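Local coordinates for protein DNA-3-methyladenine glycosidase II, putative (Deinococcus radiodurans, PDB 2YG9) that belongs to the HhH-GPD superfamily of base excision DNA repair proteins, here a single chain built of helices and loops without strands, at residues 23-28 / 55-60; 140-145 / 154-159; 162-167 / 203-208. All blocks are in the same frame, centred on the assembly; numbering follows the deposited sequence. Where two conformers were deposited one is given.

Contact 1 of 3, residues 23-28 / 55-60; sequences LPPLTD and LAPTPD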
loop_
_atom_site.group_PDB
_atom_site.type_symbol
_atom_site.label_atom_id
_atom_site.label_comp_id
_atom_site.label_asym_id
_atom_site.label_seq_id
_atom_site.Cartn_x
_atom_site.Cartn_y
_atom_site.Cartn_z
ATOM N N LEU A 23 -11.280 -9.727 3.860
ATOM C CA LEU A 23 -11.014 -9.710 5.295
ATOM C C LEU A 23 -11.042 -8.274 5.808
ATOM O O LEU A 23 -10.417 -7.368 5.190
ATOM C CB LEU A 23 -9.665 -10.380 5.584
ATOM C CG LEU A 23 -9.541 -11.865 5.207
ATOM C CD1 LEU A 23 -8.090 -12.317 5.076
ATOM C CD2 LEU A 23 -10.276 -12.745 6.211
ATOM N N PRO A 24 -11.765 -8.028 6.932
ATOM C CA PRO A 24 -11.811 -6.672 7.442
ATOM C C PRO A 24 -10.472 -6.185 8.023
ATOM O O PRO A 24 -9.672 -6.987 8.502
ATOM C CB PRO A 24 -12.877 -6.742 8.537
ATOM C CG PRO A 24 -12.859 -8.133 8.993
ATOM C CD PRO A 24 -12.582 -8.936 7.748
ATOM N N PRO A 25 -10.241 -4.871 7.999
ATOM C CA PRO A 25 -9.062 -4.335 8.684
ATOM C C PRO A 25 -9.038 -4.724 10.152
ATOM O O PRO A 25 -10.106 -4.794 10.821
ATOM C CB PRO A 25 -9.242 -2.817 8.574
ATOM C CG PRO A 25 -10.152 -2.633 7.373
ATOM C CD PRO A 25 -11.045 -3.815 7.354
ATOM N N LEU A 26 -7.841 -4.988 10.648
ATOM C CA LEU A 26 -7.653 -5.239 12.054
ATOM C C LEU A 26 -7.987 -3.962 12.826
ATOM O O LEU A 26 -7.714 -2.842 12.367
ATOM C CB LEU A 26 -6.206 -5.696 12.369
ATOM C CG LEU A 26 -5.608 -6.844 11.568
ATOM C CD1 LEU A 26 -4.171 -7.226 12.084
ATOM C CD2 LEU A 26 -6.510 -8.051 11.601
ATOM N N THR A 27 -8.555 -4.141 14.012
ATOM C CA THR A 27 -8.839 -3.026 14.886
ATOM C C THR A 27 -7.848 -3.001 16.064
ATOM O O THR A 27 -7.701 -1.992 16.738
ATOM C CB THR A 27 -10.327 -3.046 15.375
ATOM O OG1 THR A 27 -10.583 -4.277 16.044
ATOM C CG2 THR A 27 -11.284 -2.942 14.199
ATOM N N ASP A 28 -7.187 -4.137 16.270
ATOM C CA ASP A 28 -6.078 -4.262 17.208
ATOM C C ASP A 28 -5.198 -5.407 16.687
ATOM O O ASP A 28 -5.658 -6.237 15.913
ATOM C CB ASP A 28 -6.585 -4.554 18.632
ATOM C CG ASP A 28 -7.051 -5.987 18.809
ATOM O OD1 ASP A 28 -6.203 -6.862 19.092
ATOM O OD2 ASP A 28 -8.267 -6.236 18.683
ATOM N N LEU A 55 -3.557 0.570 11.467
ATOM C CA LEU A 55 -3.986 1.351 10.290
ATOM C C LEU A 55 -5.512 1.342 10.152
ATOM O O LEU A 55 -6.135 0.276 10.191
ATOM C CB LEU A 55 -3.386 0.780 8.988
ATOM C CG LEU A 55 -1.886 0.611 9.044
ATOM C CD1 LEU A 55 -1.327 0.096 7.757
ATOM C CD2 LEU A 55 -1.276 1.922 9.461
ATOM N N ALA A 56 -6.083 2.530 9.976
ATOM C CA ALA A 56 -7.511 2.710 9.748
ATOM C C ALA A 56 -7.770 2.760 8.264
ATOM O O ALA A 56 -7.072 3.463 7.529
ATOM C CB ALA A 56 -8.000 4.027 10.403
ATOM N N PRO A 57 -8.801 2.054 7.800
ATOM C CA PRO A 57 -9.063 2.114 6.379
ATOM C C PRO A 57 -9.448 3.569 5.987
ATOM O O PRO A 57 -10.145 4.230 6.743
ATOM C CB PRO A 57 -10.220 1.156 6.205
ATOM C CG PRO A 57 -10.927 1.165 7.533
ATOM C CD PRO A 57 -9.819 1.288 8.531
ATOM N N THR A 58 -8.947 4.067 4.853
ATOM C CA THR A 58 -9.226 5.444 4.435
ATOM C C THR A 58 -10.703 5.636 4.035
ATOM O O THR A 58 -11.306 4.819 3.320
ATOM C CB THR A 58 -8.328 5.901 3.240
ATOM O OG1 THR A 58 -8.539 7.305 2.976
ATOM C CG2 THR A 58 -8.622 5.070 1.995
ATOM N N PRO A 59 -11.269 6.770 4.425
ATOM C CA PRO A 59 -12.599 7.101 3.964
ATOM C C PRO A 59 -12.595 7.668 2.515
ATOM O O PRO A 59 -13.679 7.899 1.937
ATOM C CB PRO A 59 -13.022 8.173 4.938
ATOM C CG PRO A 59 -11.803 8.810 5.387
ATOM C CD PRO A 59 -10.714 7.795 5.318
ATOM N N ASP A 60 -11.395 7.908 1.968
ATOM C CA ASP A 60 -11.210 8.509 0.636
ATOM C C ASP A 60 -10.146 7.747 -0.173
ATOM O O ASP A 60 -9.024 8.221 -0.376
ATOM C CB ASP A 60 -10.782 9.965 0.777
ATOM C CG ASP A 60 -10.645 10.689 -0.583
ATOM O OD1 ASP A 60 -11.203 10.189 -1.605
ATOM O OD2 ASP A 60 -9.974 11.766 -0.585
HETATM O O HOH W 1 -5.787 -2.195 10.659
HETATM O O HOH W 2 -8.659 -0.298 12.007
#
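Pro25 (psi 143°) and Pro57 (psi 139°) both lie in extended, polyproline-like backbone, and each turns its CB toward the other segment. Their rings cross at about a right angle. The touching corner of Pro25 is CG, which lies 3.9 Å from Pro57 CG and 4.0 Å from Pro57 CB; a second edge runs from Pro25 CB to Pro57 CD at 4.1 Å. This is a small apolar contact at the surface, between two loops of an all-helical HhH-GPD protein, one leading to helix 30-36 and the other to helix 61-71.

No direct hydrogen bond joins the segments. Instead the carbonyls of Leu26 and Leu55 face the same two waters, each of which donates to both oxygens. Water 1 lies 2.7 Å from Leu26 O and a short 2.5 Å from Leu55 O, whereas water 2 is held less evenly, with a longer reach of 3.2 Å to Leu55 O. The waters thus link two carbonyl oxygens that do not bond each other directly. Further along 55-60, Thr58 OG1 accepts from Asp60 N at 3.1 Å, an ST turn just ahead of helix 61-71, at whose N-cap Asp60 OD1 makes a weak hydrogen bond to Gly63 N. On the other segment, Leu26 packs against Tyr203.

Contact 2 of 3, residues 140-145 / 154-159; sequences PDELVI and IGRWTA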
loop_
_atom_site.group_PDB
_atom_site.type_symbol
_atom_site.label_atom_id
_atom_site.label_comp_id
_atom_site.label_asym_id
_atom_site.label_seq_id
_atom_site.Cartn_x
_atom_site.Cartn_y
_atom_site.Cartn_z
ATOM N N PRO A 140 -13.019 -8.502 -3.333
ATOM C CA PRO A 140 -11.809 -9.260 -2.995
ATOM C C PRO A 140 -10.547 -8.562 -3.459
ATOM O O PRO A 140 -10.562 -7.904 -4.507
ATOM C CB PRO A 140 -11.971 -10.564 -3.791
ATOM C CG PRO A 140 -13.377 -10.719 -3.994
ATOM C CD PRO A 140 -13.939 -9.320 -4.138
ATOM N N ASP A 141 -9.469 -8.742 -2.698
ATOM C CA ASP A 141 -8.147 -8.137 -2.970
ATOM C C ASP A 141 -7.789 -8.209 -4.454
ATOM O O ASP A 141 -7.433 -7.215 -5.095
ATOM C CB ASP A 141 -7.028 -8.858 -2.215
ATOM C CG ASP A 141 -7.055 -8.644 -0.733
ATOM O OD1 ASP A 141 -8.021 -8.100 -0.186
ATOM O OD2 ASP A 141 -6.067 -9.065 -0.083
ATOM N N GLU A 142 -7.866 -9.408 -5.003
ATOM C CA GLU A 142 -7.433 -9.622 -6.386
ATOM C C GLU A 142 -8.223 -8.866 -7.449
ATOM O O GLU A 142 -7.688 -8.490 -8.497
ATOM C CB GLU A 142 -7.414 -11.124 -6.674
ATOM C CG GLU A 142 -6.204 -11.806 -5.989
ATOM C CD GLU A 142 -4.880 -11.326 -6.552
ATOM O OE1 GLU A 142 -4.703 -11.315 -7.777
ATOM O OE2 GLU A 142 -3.989 -10.975 -5.770
ATOM N N LEU A 143 -9.507 -8.677 -7.189
ATOM C CA LEU A 143 -10.352 -7.912 -8.098
ATOM C C LEU A 143 -10.012 -6.415 -8.039
ATOM O O LEU A 143 -9.985 -5.749 -9.073
ATOM C CB LEU A 143 -11.836 -8.106 -7.799
ATOM C CG LEU A 143 -12.499 -9.488 -7.947
ATOM C CD1 LEU A 143 -14.013 -9.326 -7.789
ATOM C CD2 LEU A 143 -12.217 -10.269 -9.264
ATOM N N VAL A 144 -9.766 -5.885 -6.831
ATOM C CA VAL A 144 -9.282 -4.503 -6.692
ATOM C C VAL A 144 -7.926 -4.343 -7.400
ATOM O O VAL A 144 -7.695 -3.407 -8.172
ATOM C CB VAL A 144 -9.205 -4.078 -5.208
ATOM C CG1 VAL A 144 -8.665 -2.600 -5.044
ATOM C CG2 VAL A 144 -10.594 -4.273 -4.528
ATOM N N ILE A 145 -7.031 -5.277 -7.131
ATOM C CA ILE A 145 -5.711 -5.294 -7.755
ATOM C C ILE A 145 -5.818 -5.247 -9.267
ATOM O O ILE A 145 -5.205 -4.383 -9.899
ATOM C CB ILE A 145 -4.817 -6.474 -7.252
ATOM C CG1 ILE A 145 -4.474 -6.230 -5.767
ATOM C CG2 ILE A 145 -3.516 -6.568 -8.120
ATOM C CD1 ILE A 145 -3.971 -7.466 -4.972
ATOM N N ILE A 154 0.480 2.119 -12.745
ATOM C CA ILE A 154 0.127 1.427 -11.521
ATOM C C ILE A 154 0.254 -0.055 -11.835
ATOM O O ILE A 154 -0.485 -0.557 -12.676
ATOM C CB ILE A 154 -1.303 1.779 -11.032
ATOM C CG1 ILE A 154 -1.380 3.293 -10.670
ATOM C CG2 ILE A 154 -1.697 0.833 -9.875
ATOM C CD1 ILE A 154 -2.698 3.788 -10.116
ATOM N N GLY A 155 1.256 -0.710 -11.221
ATOM C CA GLY A 155 1.456 -2.141 -11.342
ATOM C C GLY A 155 0.874 -2.846 -10.133
ATOM O O GLY A 155 0.206 -2.226 -9.271
ATOM N N ARG A 156 1.135 -4.145 -10.060
ATOM C CA ARG A 156 0.696 -4.953 -8.936
ATOM C C ARG A 156 1.241 -4.409 -7.587
ATOM O O ARG A 156 0.533 -4.380 -6.597
ATOM C CB ARG A 156 1.168 -6.375 -9.138
ATOM C CG ARG A 156 0.875 -7.304 -8.004
ATOM C CD ARG A 156 0.730 -8.712 -8.506
ATOM N NE ARG A 156 -0.083 -9.376 -7.539
ATOM C CZ ARG A 156 -1.293 -9.858 -7.720
ATOM N NH1 ARG A 156 -1.905 -9.962 -8.909
ATOM N NH2 ARG A 156 -1.849 -10.347 -6.654
ATOM N N TRP A 157 2.510 -4.012 -7.567
ATOM C CA TRP A 157 3.142 -3.556 -6.312
ATOM C C TRP A 157 2.434 -2.325 -5.729
ATOM O O TRP A 157 2.083 -2.269 -4.559
ATOM C CB TRP A 157 4.629 -3.275 -6.559
ATOM C CG TRP A 157 5.314 -2.803 -5.316
ATOM C CD1 TRP A 157 5.805 -3.589 -4.307
ATOM C CD2 TRP A 157 5.540 -1.458 -4.926
ATOM N NE1 TRP A 157 6.318 -2.812 -3.317
ATOM C CE2 TRP A 157 6.187 -1.495 -3.666
ATOM C CE3 TRP A 157 5.288 -0.211 -5.527
ATOM C CZ2 TRP A 157 6.589 -0.335 -2.988
ATOM C CZ3 TRP A 157 5.679 0.951 -4.845
ATOM C CH2 TRP A 157 6.303 0.878 -3.574
ATOM N N THR A 158 2.225 -1.319 -6.556
ATOM C CA THR A 158 1.491 -0.131 -6.150
ATOM C C THR A 158 0.057 -0.472 -5.683
ATOM O O THR A 158 -0.430 0.050 -4.674
ATOM C CB THR A 158 1.428 0.921 -7.330
ATOM O OG1 THR A 158 2.750 1.304 -7.673
ATOM C CG2 THR A 158 0.614 2.133 -6.945
ATOM N N ALA A 159 -0.630 -1.318 -6.448
ATOM C CA ALA A 159 -1.988 -1.775 -6.086
ATOM C C ALA A 159 -2.006 -2.450 -4.725
ATOM O O ALA A 159 -2.846 -2.153 -3.879
ATOM C CB ALA A 159 -2.545 -2.712 -7.186
#
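Glu142 and Arg156 form the polar half of this contact, a salt bridge in which carboxylate and guanidinium meet nearly coplanar, their planes 12° apart. The approach is two-pronged, with both terminal nitrogens of the arginine turned to the glutamate. Arg156 NH1 donates weakly to Glu142 OE1 at 3.3 Å with an N-H...O angle of 147°, and Arg156 NH2 faces Glu142 OE2 at a modelled 2.4 Å, too short to be taken at face value. Arg156 gets there with CG anti to its own N (chi1 176°) and a chain extended as far as NE; Glu142, bent at chi2, crosses it at about a right angle. Arg156 NE has a second salt-bridge partner, Glu160 OE2; two carboxylates thus hold the group and would probably offset its charge.

The apolar half centres on Ile145. Its CG2 branch lies over one face of the guanidinium, offset toward the rim and 3.8 Å from Arg156 NH1, while Ile145 CD1 reaches to 4.0 Å from Arg156 NH2. The same CG2 packs on Ala159 CB at 4.1 Å. Small at this position, Ala159 accompanies a close backbone approach, with the CA atoms of Ile145 and Ala159 only 5.4 Å apart.

The segments begin the two helices of a helix-hairpin-helix motif, 141-149 and 156-166, joined by a short glycine-containing hairpin; Ile145 also packs on Leu163 and Ala159 on Leu148, and beside them Ile154 packs on Leu65 and Val69 of helix 61-71.

Contact 3 of 3, residues 162-167 / 203-208; sequences FLLFAL and YRSLAS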
loop_
_atom_site.group_PDB
_atom_site.type_symbol
_atom_site.label_atom_id
_atom_site.label_comp_id
_atom_site.label_asym_id
_atom_site.label_seq_id
_atom_site.Cartn_x
_atom_site.Cartn_y
_atom_site.Cartn_z
ATOM N N PHE A 162 -1.345 -0.091 -1.870
ATOM C CA PHE A 162 -2.604 0.649 -1.676
ATOM C C PHE A 162 -3.634 -0.131 -0.815
ATOM O O PHE A 162 -4.253 0.387 0.128
ATOM C CB PHE A 162 -3.165 1.036 -3.052
ATOM C CG PHE A 162 -4.497 1.750 -3.005
ATOM C CD1 PHE A 162 -4.575 3.068 -2.607
ATOM C CD2 PHE A 162 -5.655 1.085 -3.320
ATOM C CE1 PHE A 162 -5.822 3.717 -2.535
ATOM C CE2 PHE A 162 -6.885 1.728 -3.278
ATOM C CZ PHE A 162 -6.961 3.036 -2.920
ATOM N N LEU A 163 -3.807 -1.389 -1.136
ATOM C CA LEU A 163 -4.612 -2.276 -0.303
ATOM C C LEU A 163 -4.117 -2.321 1.134
ATOM O O LEU A 163 -4.928 -2.188 2.080
ATOM C CB LEU A 163 -4.603 -3.706 -0.887
ATOM C CG LEU A 163 -5.713 -4.106 -1.860
ATOM C CD1 LEU A 163 -5.803 -3.170 -3.021
ATOM C CD2 LEU A 163 -5.435 -5.532 -2.325
ATOM N N LEU A 164 -2.799 -2.491 1.308
ATOM C CA LEU A 164 -2.228 -2.651 2.634
ATOM C C LEU A 164 -2.277 -1.356 3.440
ATOM O O LEU A 164 -2.803 -1.329 4.564
ATOM C CB LEU A 164 -0.813 -3.217 2.546
ATOM C CG LEU A 164 -0.091 -3.760 3.794
ATOM C CD1 LEU A 164 1.094 -4.607 3.267
ATOM C CD2 LEU A 164 0.414 -2.660 4.770
ATOM N N PHE A 165 -1.763 -0.273 2.860
ATOM C CA PHE A 165 -1.653 0.960 3.575
ATOM C C PHE A 165 -2.876 1.868 3.492
ATOM O O PHE A 165 -3.164 2.532 4.486
ATOM C CB PHE A 165 -0.411 1.740 3.191
ATOM C CG PHE A 165 0.855 1.104 3.632
ATOM C CD1 PHE A 165 1.262 1.184 4.963
ATOM C CD2 PHE A 165 1.640 0.411 2.742
ATOM C CE1 PHE A 165 2.465 0.604 5.374
ATOM C CE2 PHE A 165 2.834 -0.156 3.149
ATOM C CZ PHE A 165 3.228 -0.078 4.461
ATOM N N ALA A 166 -3.577 1.935 2.368
ATOM C CA ALA A 166 -4.741 2.870 2.282
ATOM C C ALA A 166 -6.011 2.194 2.778
ATOM O O ALA A 166 -6.745 2.726 3.640
ATOM C CB ALA A 166 -4.945 3.409 0.849
ATOM N N LEU A 167 -6.256 1.001 2.274
ATOM C CA LEU A 167 -7.476 0.289 2.573
ATOM C C LEU A 167 -7.325 -0.531 3.861
ATOM O O LEU A 167 -8.318 -1.052 4.352
ATOM C CB LEU A 167 -7.887 -0.603 1.394
ATOM C CG LEU A 167 -8.031 0.097 0.032
ATOM C CD1 LEU A 167 -8.665 -0.796 -1.013
ATOM C CD2 LEU A 167 -8.747 1.455 0.168
ATOM N N TYR A 203 -2.753 -12.774 8.247
ATOM C CA TYR A 203 -2.120 -11.551 8.768
ATOM C C TYR A 203 -0.824 -11.248 8.006
ATOM O O TYR A 203 0.160 -10.848 8.570
ATOM C CB TYR A 203 -1.844 -11.679 10.277
ATOM C CG TYR A 203 -3.069 -12.081 11.090
ATOM C CD1 TYR A 203 -4.155 -11.223 11.222
ATOM C CD2 TYR A 203 -3.141 -13.345 11.708
ATOM C CE1 TYR A 203 -5.295 -11.604 11.943
ATOM C CE2 TYR A 203 -4.260 -13.718 12.431
ATOM C CZ TYR A 203 -5.324 -12.845 12.550
ATOM O OH TYR A 203 -6.419 -13.204 13.311
ATOM N N ARG A 204 -0.856 -11.444 6.695
ATOM C CA ARG A 204 0.337 -11.175 5.867
ATOM C C ARG A 204 0.693 -9.703 5.803
ATOM O O ARG A 204 1.862 -9.366 5.618
ATOM C CB ARG A 204 0.154 -11.797 4.493
ATOM C CG ARG A 204 0.590 -13.238 4.510
ATOM C CD ARG A 204 0.300 -13.945 3.230
ATOM N NE ARG A 204 -1.135 -14.121 2.965
ATOM C CZ ARG A 204 -1.591 -14.812 1.931
ATOM N NH1 ARG A 204 -0.733 -15.372 1.097
ATOM N NH2 ARG A 204 -2.894 -14.957 1.735
ATOM N N SER A 205 -0.303 -8.815 5.976
ATOM C CA SER A 205 -0.037 -7.366 5.968
ATOM C C SER A 205 0.809 -6.964 7.168
ATOM O O SER A 205 1.804 -6.301 7.003
ATOM C CB SER A 205 -1.332 -6.516 5.961
ATOM O OG SER A 205 -2.042 -6.698 4.754
ATOM N N LEU A 206 0.426 -7.366 8.373
ATOM C CA LEU A 206 1.223 -7.016 9.545
ATOM C C LEU A 206 2.584 -7.706 9.535
ATOM O O LEU A 206 3.573 -7.085 9.941
ATOM C CB LEU A 206 0.456 -7.279 10.872
ATOM C CG LEU A 206 1.088 -6.796 12.181
ATOM C CD1 LEU A 206 1.214 -5.252 12.219
ATOM C CD2 LEU A 206 0.304 -7.340 13.412
ATOM N N ALA A 207 2.638 -8.954 9.075
ATOM C CA ALA A 207 3.928 -9.654 8.908
ATOM C C ALA A 207 4.806 -8.814 7.984
ATOM O O ALA A 207 5.923 -8.564 8.295
ATOM C CB ALA A 207 3.740 -11.009 8.310
ATOM N N SER A 208 4.263 -8.400 6.834
ATOM C CA SER A 208 4.974 -7.521 5.898
ATOM C C SER A 208 5.501 -6.248 6.612
ATOM O O SER A 208 6.667 -5.887 6.482
ATOM C CB SER A 208 4.054 -7.151 4.739
ATOM O OG SER A 208 3.832 -8.238 3.872
#
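Leu164 turns its CB toward the segment of Ser205, and the CA atoms of these two residues come within 6.2 Å of each other. With CG anti to the backbone N (chi1 -167°), the branch point of the leucine lies alongside the serine: Leu164 CG is 3.7 Å from both Ser205 CB and Ser205 OG. The two methyls then part. CD1 continues along the serine helix, 4.0 Å from Ser205 CA and 4.2 Å from Ser208 CB, whereas Leu164 CD2 turns back over the centre of the Phe165 ring, 3.6 Å above its plane.

Nothing polar passes between the segments, so the buried hydroxyls beside the leucine find partners elsewhere. Ser205 OG is hydrogen-bonded to Arg169 O and Val172 N, fastening the helix start to the loop after helix 156-166. Ser208 OG gives a 2.9 Å bond to Arg204 O, the carbonyl that also takes Ser208 N from the opposite face of its plane; Val172 O is a second acceptor, competing for or sharing the one hydroxyl proton. Helix 156-166 includes a wider pi-type turn at 162-166, in which Leu167 N bonds to Phe162 O at 3.0 Å.

This buried contact joins helix 156-166 of the helix-hairpin-helix motif to the start of helix 204-219. Beyond it, Leu163 faces helix 141-149 and Phe162 faces helix 61-71, while Leu206 and Ala207 carry the packing across to helix 30-36.

Overall arrangement
From the N terminus, contact 1 closes first, bringing 55-60 back to 23-28 after helices 30-36 and 40-49. Contact 2 then closes the short hairpin between helices 141-149 and 156-166, and contact 3 closes a longer excursion holding helices 178-187 and 193-200. The three follow in series; none nests or crosses. Helix 156-166 serves contact 2 with its first turn and contact 3 with a later part of its length. Contact 1 touches contact 3 through a probable hydrogen bond from Thr58 N to Ala166 O at 2.8 Å, but does not touch contact 2, whose centre is about 17 Å from its own. Together they tie the N-terminal loops and last helix to the helix-hairpin-helix motif.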